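Local coordinates for protein probable benzoylformate decarboxylase (Rhodococcus jostii, PDB 7ORX) that binds thiamine diphosphate and a sodium ion, belongs to the family of thiamine diphosphate enzymes, and assembles as four copies, at residues G254-G259 with S264-G269; E136-T141 with D164-E169; V224-K229 with S323-L328; P450-I455 with K511-A516. All coordinates share one frame; numbering follows the deposited sequence.

Four packing contacts illustrate how one chain of a thiamine diphosphate enzyme is built from three open parallel sheets and their helices. Contacts 1 and 3 share the central, Rossmann-like domain; contact 1 falls between the two halves of contact 3 in sequence, and their centres are about 22 Å apart without touching. Contact 2 lies beside the N-terminal sheet, its centre about 52 Å from that of contact 1 on the opposite side of the chain's centre. Contact 4 lies in the C-terminal cofactor-binding domain, its centre about 44 Å from that of contact 2. Its strand runs on to Asn-458, a ligand of the sodium ion.

Contact 1: G254-G259 with S264-G269; sequences GVLPAG and SKTLEG
Leu-256 and Thr-266 meet methyl to methyl, with Leu-256 CD2 3.7 Å from Thr-266 CG2. The same leucine methyl also lies 3.9 Å from Leu-267 CD2, and here the two leucine side chains cross at about a right angle, so a single carbon of 254-259 serves two neighbouring residues of 264-269. Beside them Pro-257 runs past Thr-266 in the opposite sense, its CG 3.6 Å from Thr-266 OG1 in a contact that is packing and not a bond.

The threonine divides its two branches between these neighbours. With chi1 at -57°, CG2 stands anti to the backbone N and reaches Leu-256, while OG1 falls beside the N, where it is hydrogen-bonded to the carbonyl O of Asp-262 one helical turn back. That bond accounts for the polar branch and probably helps to hold the rotation that presents the methyl. In Leu-256, chi2 of 179° extends CD1, and the other methyl, CD2, turns to the residues at the helix end.

In the next shell, Trp-235 of strand 234-236 is a neighbour common to Leu-256, Thr-266 and Leu-267. Gly-259 then takes the N-cap position of helix 260-266. The chain from 254 to 269 thus leaves the edge strand 252-255, turns into this short helix and heads for strand 272-276 beyond the centre of the sheet, the crossover made after the third strand of a Rossmann-like fold.

Contact 2: E136-T141 with D164-E169; sequences EDVPRT and DDWAAE
Val-138 faces both Asp-165 and Trp-166, and its side chain can be followed from the branch point outward. CB points toward the segment 164-169 and divides there. CG1, anti to the backbone N (chi1 167°), goes to the indole, 4.0 Å from Trp-166 CZ3 and equally close to CH2 of that ring; the methyl comes at the six-membered ring obliquely. CG2, on the other branch, approaches the aspartate and lies 3.6 Å from Asp-165 OD2. That oxygen is already engaged in a salt bridge with Arg-104, so the methyl packs against a carboxylate whose charge is met elsewhere. Val-7 and Val-161 also touch Val-138, burying it further.

The first turn of the helix bearing Val-138 is held by polar groups turned away from this contact. Arg-140 grips Asp-137 side-on in a salt bridge: NE is 3.0 Å from Asp-137 OD1 and NH2 is 3.1 Å from Asp-137 OD2, each oxygen being used on its syn side. The two oxygens lie in the guanidinium plane, while the nitrogens sit 20° out of the carboxylate plane. Asp-137 O accepts two bonds from opposite faces, from Thr-141 N and from Thr-141 OG1. Arg-140 NH1 bonds to Arg-310 O of the third subunit, bringing this turn to a subunit interface.

Helix 138-149 joins strand 128-130 to the adjacent parallel strand 157-162, so the contact sets the helix start against the loop leaving the second strand of a beta-alpha-beta crossover.

Contact 3: V224-K229 with S323-L328; sequences VLLAEK and STLEIL
Leu-325 and Leu-328, the two residues that face Leu-226, ride on a helical turn whose shortest backbone bond runs from Ile-327 N to Ser-323 O, at 2.8 Å. Its companion on the other helix, from Lys-229 N to Leu-225 O, measures 2.9 Å, so both segments carry regular helical bonds. These are helices 220-230 and 321-331 of the central, Rossmann-like domain, the first joining strand 206-210 to strand 234-236 and the second following strand 315-318, an outermost strand of that sheet.

No hydrogen bond joins the two segments themselves. Lys-229 NZ, however, reaches the carbonyl O of Ala-329, just past the second segment, a polar tie between the same two helices at the border of the apolar patch.

Within that patch Leu-226 does most of the work, turned toward both leucines of 323-328. Its CG stands anti to the backbone N (chi1 179°), which extends the chain outward from its own helix, and chi2 of 57° orients the fork so that each methyl meets a different leucine. CD2 goes to Leu-325 CD1, 3.9 Å away, the two side chains crossing at about a right angle. Leu-325 also touches Ala-223, one turn before Leu-226, while Leu-328 leans on Leu-196, Ile-197 and Leu-200 of a third helix, 190-202. The other methyl, Leu-226 CD1, settles against Leu-328, 4.4 Å from its CB and 4.2 Å from its carbonyl O.

Contact 4: P450-I455 with K511-A516; sequences PVVIII and KSALAA
Val-452 straddles Ala-513 with its two methyls. The bond from its CA to its CB points toward the helix, and the methyls diverge from that line. CG1, anti to the backbone N (chi1 179°), comes to 4.0 Å from Ala-513 CB. CG2, anti instead to the carbonyl carbon, lies over the main chain, 3.8 Å from Ala-513 O. That carbonyl also accepts a backbone bond from Ala-516 N at 3.2 Å, so the valine methyl rests on a peptide group already in use near the end of helix 503-515.

Leu-514 arrives by a detour. Its CB sets out away from the strand, but chi1 of -67° brings the end back toward it, where the branch CD2 reaches Val-452 CG2 at 4.4 Å, a loose contact. The same leucine touches Pro-370 and Gln-424.

The strand and helix here belong to the C-terminal alpha/beta domain of the thiamine diphosphate-binding fold, built on a parallel sheet. Helix 503-515 forms the crossover from strand 496-500 to strand 520-525, and strand 520-525 is the direct neighbour of strand 452-457. Thr-520 accordingly touches both Val-452 and Ala-513 and links the two sides of the contact.

At the entry to the strand Pro-450 presents its ring to the chain leaving the helix, with Pro-450 CB 4.1 Å from Ala-516 O.

Contact 1: G254-G259 with S264-G269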
loop_
_atom_site.group_PDB
_atom_site.type_symbol
_atom_site.label_atom_id
_atom_site.label_comp_id
_atom_site.label_asym_id
_atom_site.label_seq_id
_atom_site.Cartn_x
_atom_site.Cartn_y
_atom_site.Cartn_z
ATOM N N GLY C 254 -19.226 34.111 14.452
ATOM C CA GLY C 254 -17.797 33.860 14.229
ATOM C C GLY C 254 -17.466 32.391 14.035
ATOM O O GLY C 254 -18.329 31.611 13.619
ATOM N N VAL C 255 -16.218 32.048 14.310
ATOM C CA VAL C 255 -15.625 30.714 14.095
ATOM C C VAL C 255 -15.530 30.009 15.438
ATOM O O VAL C 255 -15.061 30.584 16.350
ATOM C CB VAL C 255 -14.263 30.869 13.422
ATOM C CG1 VAL C 255 -13.520 29.556 13.293
ATOM C CG2 VAL C 255 -14.426 31.494 12.055
ATOM N N LEU C 256 -15.975 28.768 15.529
ATOM C CA LEU C 256 -15.848 27.967 16.763
ATOM C C LEU C 256 -14.364 27.742 16.977
ATOM O O LEU C 256 -13.620 27.612 16.019
ATOM C CB LEU C 256 -16.619 26.658 16.584
ATOM C CG LEU C 256 -18.120 26.832 16.692
ATOM C CD1 LEU C 256 -18.845 25.527 16.486
ATOM C CD2 LEU C 256 -18.490 27.392 18.039
ATOM N N PRO C 257 -13.891 27.751 18.232
ATOM C CA PRO C 257 -12.486 27.456 18.514
ATOM C C PRO C 257 -12.236 25.969 18.273
ATOM O O PRO C 257 -13.163 25.178 18.440
ATOM C CB PRO C 257 -12.326 27.813 19.982
ATOM C CG PRO C 257 -13.728 27.681 20.544
ATOM C CD PRO C 257 -14.664 28.088 19.436
ATOM N N ALA C 258 -11.014 25.621 17.875
ATOM C CA ALA C 258 -10.638 24.265 17.399
ATOM C C ALA C 258 -10.036 23.464 18.557
ATOM O O ALA C 258 -9.086 22.701 18.327
ATOM C CB ALA C 258 -9.689 24.372 16.230
ATOM N N GLY C 259 -10.561 23.659 19.761
ATOM C CA GLY C 259 -10.273 22.846 20.953
ATOM C C GLY C 259 -11.558 22.184 21.405
ATOM O O GLY C 259 -12.635 22.768 21.216
ATOM N N SER C 264 -17.185 23.304 23.150
ATOM C CA SER C 264 -18.381 22.929 23.939
ATOM C C SER C 264 -18.762 24.062 24.903
ATOM O O SER C 264 -19.971 24.250 25.150
ATOM C CB SER C 264 -18.203 21.598 24.624
ATOM O OG SER C 264 -17.091 21.637 25.488
ATOM N N LYS C 265 -17.783 24.810 25.421
ATOM C CA LYS C 265 -18.018 25.955 26.350
ATOM C C LYS C 265 -18.703 27.089 25.565
ATOM O O LYS C 265 -19.615 27.721 26.116
ATOM C CB LYS C 265 -16.710 26.358 27.049
ATOM C CG LYS C 265 -16.801 27.557 28.009
ATOM C CD LYS C 265 -15.953 28.783 27.558
ATOM C CE LYS C 265 -16.657 30.138 27.621
ATOM N NZ LYS C 265 -16.967 30.546 29.017
ATOM N N THR C 266 -18.287 27.324 24.319
ATOM C CA THR C 266 -18.851 28.368 23.421
ATOM C C THR C 266 -20.340 28.103 23.147
ATOM O O THR C 266 -21.104 29.089 23.169
ATOM C CB THR C 266 -18.074 28.424 22.108
ATOM O OG1 THR C 266 -16.697 28.673 22.398
ATOM C CG2 THR C 266 -18.600 29.468 21.155
ATOM N N LEU C 267 -20.733 26.837 22.889
ATOM C CA LEU C 267 -22.128 26.446 22.544
ATOM C C LEU C 267 -22.946 26.106 23.794
ATOM O O LEU C 267 -24.086 25.600 23.640
ATOM C CB LEU C 267 -22.093 25.226 21.620
ATOM C CG LEU C 267 -21.382 25.392 20.288
ATOM C CD1 LEU C 267 -21.434 24.110 19.497
ATOM C CD2 LEU C 267 -21.974 26.542 19.490
ATOM N N GLU C 268 -22.390 26.319 24.986
ATOM C CA GLU C 268 -23.114 26.129 26.270
ATOM C C GLU C 268 -24.462 26.863 26.153
ATOM O O GLU C 268 -24.486 28.015 25.639
ATOM C CB GLU C 268 -22.213 26.628 27.410
ATOM C CG GLU C 268 -22.673 26.324 28.841
ATOM C CD GLU C 268 -22.339 27.401 29.903
ATOM O OE1 GLU C 268 -21.442 28.263 29.652
ATOM O OE2 GLU C 268 -23.002 27.424 30.977
ATOM N N GLY C 269 -25.549 26.196 26.541
ATOM C CA GLY C 269 -26.900 26.781 26.524
ATOM C C GLY C 269 -27.735 26.314 25.335
ATOM O O GLY C 269 -28.939 26.535 25.343
#

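Contact 2: E136-T141 with D164-E169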
loop_
_atom_site.group_PDB
_atom_site.type_symbol
_atom_site.label_atom_id
_atom_site.label_comp_id
_atom_site.label_asym_id
_atom_site.label_seq_id
_atom_site.Cartn_x
_atom_site.Cartn_y
_atom_site.Cartn_z
ATOM N N GLU C 136 -4.730 0.765 -24.610
ATOM C CA GLU C 136 -6.148 0.730 -25.038
ATOM C C GLU C 136 -7.036 1.294 -23.932
ATOM O O GLU C 136 -8.052 1.979 -24.222
ATOM C CB GLU C 136 -6.490 -0.717 -25.352
ATOM C CG GLU C 136 -5.761 -1.206 -26.600
ATOM C CD GLU C 136 -5.305 -2.661 -26.566
ATOM O OE1 GLU C 136 -5.957 -3.501 -27.239
ATOM O OE2 GLU C 136 -4.286 -2.943 -25.866
ATOM N N ASP C 137 -6.679 0.979 -22.689
ATOM C CA ASP C 137 -7.544 1.313 -21.535
ATOM C C ASP C 137 -7.269 2.751 -21.042
ATOM O O ASP C 137 -7.808 3.128 -19.992
ATOM C CB ASP C 137 -7.340 0.281 -20.430
ATOM C CG ASP C 137 -8.486 0.239 -19.422
ATOM O OD1 ASP C 137 -9.683 0.201 -19.891
ATOM O OD2 ASP C 137 -8.184 0.245 -18.168
ATOM N N VAL C 138 -6.442 3.544 -21.725
ATOM C CA VAL C 138 -6.095 4.865 -21.191
ATOM C C VAL C 138 -7.316 5.771 -21.258
ATOM O O VAL C 138 -7.679 6.369 -20.254
ATOM C CB VAL C 138 -4.831 5.419 -21.850
ATOM C CG1 VAL C 138 -4.629 6.891 -21.557
ATOM C CG2 VAL C 138 -3.617 4.638 -21.364
ATOM N N PRO C 139 -8.063 5.884 -22.366
ATOM C CA PRO C 139 -9.259 6.729 -22.378
ATOM C C PRO C 139 -10.291 6.380 -21.298
ATOM O O PRO C 139 -10.747 7.239 -20.631
ATOM C CB PRO C 139 -9.814 6.515 -23.793
ATOM C CG PRO C 139 -8.583 6.198 -24.607
ATOM C CD PRO C 139 -7.783 5.305 -23.677
ATOM N N ARG C 140 -10.622 5.120 -21.097
ATOM C CA ARG C 140 -11.699 4.767 -20.114
ATOM C C ARG C 140 -11.170 5.026 -18.701
ATOM O O ARG C 140 -11.926 5.518 -17.866
ATOM C CB ARG C 140 -12.193 3.329 -20.326
ATOM C CG ARG C 140 -13.384 2.929 -19.458
ATOM C CD ARG C 140 -13.401 1.424 -19.136
ATOM N NE ARG C 140 -12.145 1.130 -18.481
ATOM C CZ ARG C 140 -11.893 1.395 -17.180
ATOM N NH1 ARG C 140 -12.862 1.807 -16.371
ATOM N NH2 ARG C 140 -10.684 1.183 -16.680
ATOM N N THR C 141 -9.907 4.713 -18.436
ATOM C CA THR C 141 -9.270 5.005 -17.133
ATOM C C THR C 141 -9.445 6.509 -16.832
ATOM O O THR C 141 -9.785 6.860 -15.713
ATOM C CB THR C 141 -7.811 4.560 -17.112
ATOM O OG1 THR C 141 -7.748 3.138 -17.151
ATOM C CG2 THR C 141 -7.084 5.033 -15.867
ATOM N N ASP C 164 4.443 6.205 -24.429
ATOM C CA ASP C 164 4.242 5.479 -25.702
ATOM C C ASP C 164 2.759 5.105 -25.871
ATOM O O ASP C 164 2.377 4.704 -26.985
ATOM C CB ASP C 164 5.205 4.292 -25.825
ATOM C CG ASP C 164 5.086 3.198 -24.768
ATOM O OD1 ASP C 164 4.972 3.556 -23.554
ATOM O OD2 ASP C 164 5.153 1.958 -25.162
ATOM N N ASP C 165 1.927 5.250 -24.846
ATOM C CA ASP C 165 0.498 4.836 -24.936
ATOM C C ASP C 165 -0.273 5.829 -25.802
ATOM O O ASP C 165 -1.249 5.407 -26.420
ATOM C CB ASP C 165 -0.172 4.755 -23.566
ATOM C CG ASP C 165 0.212 3.520 -22.762
ATOM O OD1 ASP C 165 0.952 2.633 -23.327
ATOM O OD2 ASP C 165 -0.255 3.426 -21.571
ATOM N N TRP C 166 0.157 7.092 -25.848
ATOM C CA TRP C 166 -0.628 8.180 -26.483
ATOM C C TRP C 166 -0.751 7.937 -27.996
ATOM O O TRP C 166 -1.747 8.299 -28.581
ATOM C CB TRP C 166 0.020 9.518 -26.160
ATOM C CG TRP C 166 -0.047 9.841 -24.706
ATOM C CD1 TRP C 166 0.996 9.996 -23.838
ATOM C CD2 TRP C 166 -1.241 10.041 -23.944
ATOM N NE1 TRP C 166 0.530 10.279 -22.583
ATOM C CE2 TRP C 166 -0.837 10.327 -22.617
ATOM C CE3 TRP C 166 -2.596 10.043 -24.266
ATOM C CZ2 TRP C 166 -1.755 10.563 -21.599
ATOM C CZ3 TRP C 166 -3.505 10.313 -23.266
ATOM C CH2 TRP C 166 -3.085 10.565 -21.948
ATOM N N ALA C 167 0.267 7.319 -28.578
ATOM C CA ALA C 167 0.436 7.077 -30.021
ATOM C C ALA C 167 -0.275 5.778 -30.403
ATOM O O ALA C 167 -0.515 5.569 -31.610
ATOM C CB ALA C 167 1.908 7.009 -30.353
ATOM N N ALA C 168 -0.635 4.920 -29.449
ATOM C CA ALA C 168 -1.283 3.619 -29.759
ATOM C C ALA C 168 -2.674 3.840 -30.360
ATOM O O ALA C 168 -3.290 4.893 -30.080
ATOM C CB ALA C 168 -1.357 2.764 -28.516
ATOM N N GLU C 169 -3.149 2.872 -31.151
ATOM C CA GLU C 169 -4.509 2.933 -31.737
ATOM C C GLU C 169 -5.515 2.856 -30.583
ATOM O O GLU C 169 -5.317 2.027 -29.693
ATOM C CB GLU C 169 -4.714 1.821 -32.761
ATOM C CG GLU C 169 -5.988 1.960 -33.603
ATOM C CD GLU C 169 -6.452 0.675 -34.327
ATOM O OE1 GLU C 169 -6.048 -0.436 -33.874
ATOM O OE2 GLU C 169 -7.215 0.761 -35.366
#

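Contact 3: V224-K229 with S323-L328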
loop_
_atom_site.group_PDB
_atom_site.type_symbol
_atom_site.label_atom_id
_atom_site.label_comp_id
_atom_site.label_asym_id
_atom_site.label_seq_id
_atom_site.Cartn_x
_atom_site.Cartn_y
_atom_site.Cartn_z
ATOM N N VAL C 224 -28.840 31.140 5.030
ATOM C CA VAL C 224 -29.320 32.451 5.545
ATOM C C VAL C 224 -30.800 32.310 5.850
ATOM O O VAL C 224 -31.206 32.666 6.969
ATOM C CB VAL C 224 -29.050 33.624 4.589
ATOM C CG1 VAL C 224 -29.986 34.783 4.869
ATOM C CG2 VAL C 224 -27.598 34.078 4.646
ATOM N N LEU C 225 -31.579 31.804 4.891
ATOM C CA LEU C 225 -33.051 31.790 5.045
ATOM C C LEU C 225 -33.403 30.915 6.250
ATOM O O LEU C 225 -34.292 31.269 7.027
ATOM C CB LEU C 225 -33.665 31.306 3.742
ATOM C CG LEU C 225 -35.186 31.156 3.768
ATOM C CD1 LEU C 225 -35.882 32.439 4.216
ATOM C CD2 LEU C 225 -35.674 30.716 2.410
ATOM N N LEU C 226 -32.673 29.836 6.446
ATOM C CA LEU C 226 -32.919 28.870 7.547
ATOM C C LEU C 226 -32.614 29.524 8.894
ATOM O O LEU C 226 -33.412 29.359 9.810
ATOM C CB LEU C 226 -32.062 27.615 7.326
ATOM C CG LEU C 226 -32.195 26.546 8.412
ATOM C CD1 LEU C 226 -33.653 26.107 8.557
ATOM C CD2 LEU C 226 -31.317 25.334 8.110
ATOM N N ALA C 227 -31.486 30.236 9.008
ATOM C CA ALA C 227 -31.134 31.016 10.210
ATOM C C ALA C 227 -32.214 32.067 10.475
ATOM O O ALA C 227 -32.578 32.213 11.657
ATOM C CB ALA C 227 -29.765 31.639 10.054
ATOM N N GLU C 228 -32.712 32.774 9.449
ATOM C CA GLU C 228 -33.827 33.750 9.613
ATOM C C GLU C 228 -35.052 33.038 10.196
ATOM O O GLU C 228 -35.609 33.532 11.186
ATOM C CB GLU C 228 -34.116 34.511 8.320
ATOM C CG GLU C 228 -33.205 35.744 8.167
ATOM C CD GLU C 228 -32.958 36.260 6.750
ATOM O OE1 GLU C 228 -33.528 35.628 5.770
ATOM O OE2 GLU C 228 -32.169 37.269 6.617
ATOM N N LYS C 229 -35.417 31.872 9.671
ATOM C CA LYS C 229 -36.670 31.187 10.085
ATOM C C LYS C 229 -36.565 30.713 11.533
ATOM O O LYS C 229 -37.574 30.765 12.240
ATOM C CB LYS C 229 -36.972 29.984 9.178
ATOM C CG LYS C 229 -37.238 30.380 7.741
ATOM C CD LYS C 229 -38.499 29.788 7.177
ATOM C CE LYS C 229 -38.876 30.371 5.835
ATOM N NZ LYS C 229 -39.443 29.305 4.980
ATOM N N SER C 323 -29.203 20.538 -1.512
ATOM C CA SER C 323 -30.638 20.156 -1.496
ATOM C C SER C 323 -31.172 20.230 -0.071
ATOM O O SER C 323 -32.242 20.821 0.106
ATOM C CB SER C 323 -30.895 18.764 -2.037
ATOM O OG SER C 323 -30.082 18.491 -3.169
ATOM N N THR C 324 -30.500 19.581 0.880
ATOM C CA THR C 324 -31.010 19.408 2.257
ATOM C C THR C 324 -31.391 20.795 2.785
ATOM O O THR C 324 -32.567 21.012 3.141
ATOM C CB THR C 324 -29.971 18.697 3.132
ATOM O OG1 THR C 324 -29.686 17.442 2.510
ATOM C CG2 THR C 324 -30.447 18.493 4.553
ATOM N N LEU C 325 -30.425 21.709 2.739
ATOM C CA LEU C 325 -30.534 23.097 3.237
ATOM C C LEU C 325 -31.664 23.837 2.513
ATOM O O LEU C 325 -32.394 24.577 3.188
ATOM C CB LEU C 325 -29.182 23.773 3.000
ATOM C CG LEU C 325 -28.634 24.594 4.128
ATOM C CD1 LEU C 325 -28.872 23.950 5.470
ATOM C CD2 LEU C 325 -27.138 24.774 3.897
ATOM N N GLU C 326 -31.761 23.667 1.194
ATOM C CA GLU C 326 -32.818 24.277 0.349
ATOM C C GLU C 326 -34.169 23.796 0.874
ATOM O O GLU C 326 -35.022 24.642 1.158
ATOM C CB GLU C 326 -32.599 23.927 -1.125
ATOM C CG GLU C 326 -33.690 24.446 -2.043
ATOM C CD GLU C 326 -33.663 23.985 -3.508
ATOM O OE1 GLU C 326 -32.613 23.445 -3.963
ATOM O OE2 GLU C 326 -34.703 24.167 -4.211
ATOM N N ILE C 327 -34.334 22.479 1.015
ATOM C CA ILE C 327 -35.604 21.851 1.481
ATOM C C ILE C 327 -35.938 22.422 2.869
ATOM O O ILE C 327 -37.093 22.898 3.045
ATOM C CB ILE C 327 -35.525 20.308 1.471
ATOM C CG1 ILE C 327 -35.966 19.701 0.135
ATOM C CG2 ILE C 327 -36.322 19.722 2.612
ATOM C CD1 ILE C 327 -34.881 18.907 -0.609
ATOM N N LEU C 328 -34.992 22.378 3.817
ATOM C CA LEU C 328 -35.295 22.731 5.218
ATOM C C LEU C 328 -35.650 24.220 5.271
ATOM O O LEU C 328 -36.587 24.587 5.991
ATOM C CB LEU C 328 -34.074 22.487 6.088
ATOM C CG LEU C 328 -33.633 21.061 6.322
ATOM C CD1 LEU C 328 -32.337 21.082 7.134
ATOM C CD2 LEU C 328 -34.717 20.291 7.042
#

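Contact 4: P450-I455 with K511-A516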
loop_
_atom_site.group_PDB
_atom_site.type_symbol
_atom_site.label_atom_id
_atom_site.label_comp_id
_atom_site.label_asym_id
_atom_site.label_seq_id
_atom_site.Cartn_x
_atom_site.Cartn_y
_atom_site.Cartn_z
ATOM N N PRO C 450 -4.228 39.337 -12.847
ATOM C CA PRO C 450 -4.206 40.541 -12.003
ATOM C C PRO C 450 -4.515 40.293 -10.525
ATOM O O PRO C 450 -5.332 40.999 -10.008
ATOM C CB PRO C 450 -5.369 41.374 -12.584
ATOM C CG PRO C 450 -6.336 40.307 -13.081
ATOM C CD PRO C 450 -5.426 39.251 -13.686
ATOM N N VAL C 451 -3.896 39.284 -9.900
ATOM C CA VAL C 451 -4.011 39.027 -8.435
ATOM C C VAL C 451 -3.388 40.202 -7.687
ATOM O O VAL C 451 -2.310 40.683 -8.113
ATOM C CB VAL C 451 -3.226 37.826 -7.911
ATOM C CG1 VAL C 451 -4.132 36.866 -7.224
ATOM C CG2 VAL C 451 -2.324 37.175 -8.936
ATOM N N VAL C 452 -3.912 40.463 -6.496
ATOM C CA VAL C 452 -3.188 41.254 -5.480
ATOM C C VAL C 452 -2.725 40.327 -4.355
ATOM O O VAL C 452 -3.584 39.678 -3.743
ATOM C CB VAL C 452 -4.119 42.359 -4.974
ATOM C CG1 VAL C 452 -3.423 43.202 -3.906
ATOM C CG2 VAL C 452 -4.656 43.174 -6.160
ATOM N N ILE C 453 -1.422 40.287 -4.108
ATOM C CA ILE C 453 -0.788 39.476 -3.039
ATOM C C ILE C 453 -0.294 40.421 -1.935
ATOM O O ILE C 453 0.572 41.261 -2.202
ATOM C CB ILE C 453 0.350 38.645 -3.647
ATOM C CG1 ILE C 453 -0.157 37.716 -4.757
ATOM C CG2 ILE C 453 1.077 37.843 -2.592
ATOM C CD1 ILE C 453 -1.126 36.676 -4.285
ATOM N N ILE C 454 -0.823 40.275 -0.727
ATOM C CA ILE C 454 -0.367 41.020 0.470
ATOM C C ILE C 454 0.393 40.049 1.352
ATOM O O ILE C 454 -0.226 39.122 1.882
ATOM C CB ILE C 454 -1.562 41.634 1.197
ATOM C CG1 ILE C 454 -2.294 42.617 0.291
ATOM C CG2 ILE C 454 -1.112 42.266 2.483
ATOM C CD1 ILE C 454 -3.625 43.099 0.865
ATOM N N ILE C 455 1.699 40.228 1.460
ATOM C CA ILE C 455 2.552 39.453 2.396
ATOM C C ILE C 455 2.440 40.150 3.749
ATOM O O ILE C 455 2.784 41.289 3.795
ATOM C CB ILE C 455 4.008 39.426 1.906
ATOM C CG1 ILE C 455 4.160 38.873 0.484
ATOM C CG2 ILE C 455 4.862 38.666 2.883
ATOM C CD1 ILE C 455 3.509 37.549 0.269
ATOM N N LYS C 511 -4.908 50.835 -3.103
ATOM C CA LYS C 511 -5.812 51.534 -4.057
ATOM C C LYS C 511 -5.245 51.360 -5.466
ATOM O O LYS C 511 -6.032 51.120 -6.423
ATOM C CB LYS C 511 -5.910 53.028 -3.740
ATOM C CG LYS C 511 -7.229 53.695 -4.085
ATOM C CD LYS C 511 -7.267 54.316 -5.456
ATOM C CE LYS C 511 -6.585 55.654 -5.508
ATOM N NZ LYS C 511 -7.492 56.678 -4.953
ATOM N N SER C 512 -3.921 51.439 -5.554
ATOM C CA SER C 512 -3.109 51.352 -6.786
ATOM C C SER C 512 -3.139 49.930 -7.333
ATOM O O SER C 512 -3.490 49.770 -8.519
ATOM C CB SER C 512 -1.702 51.766 -6.474
ATOM O OG SER C 512 -0.942 51.882 -7.666
ATOM N N ALA C 513 -2.767 48.951 -6.501
ATOM C CA ALA C 513 -2.796 47.490 -6.793
ATOM C C ALA C 513 -4.164 47.060 -7.328
ATOM O O ALA C 513 -4.158 46.291 -8.252
ATOM C CB ALA C 513 -2.441 46.688 -5.569
ATOM N N LEU C 514 -5.285 47.520 -6.772
ATOM C CA LEU C 514 -6.636 47.100 -7.243
ATOM C C LEU C 514 -6.882 47.638 -8.653
ATOM O O LEU C 514 -7.639 46.992 -9.384
ATOM C CB LEU C 514 -7.732 47.605 -6.303
ATOM C CG LEU C 514 -7.747 46.987 -4.910
ATOM C CD1 LEU C 514 -8.673 47.741 -3.988
ATOM C CD2 LEU C 514 -8.180 45.537 -4.959
ATOM N N ALA C 515 -6.288 48.770 -9.034
ATOM C CA ALA C 515 -6.479 49.349 -10.386
ATOM C C ALA C 515 -5.641 48.613 -11.438
ATOM O O ALA C 515 -5.937 48.793 -12.607
ATOM C CB ALA C 515 -6.120 50.798 -10.376
ATOM N N ALA C 516 -4.612 47.860 -11.049
ATOM C CA ALA C 516 -3.577 47.307 -11.954
ATOM C C ALA C 516 -4.154 46.207 -12.849
ATOM O O ALA C 516 -5.104 45.499 -12.439
ATOM C CB ALA C 516 -2.431 46.764 -11.144
#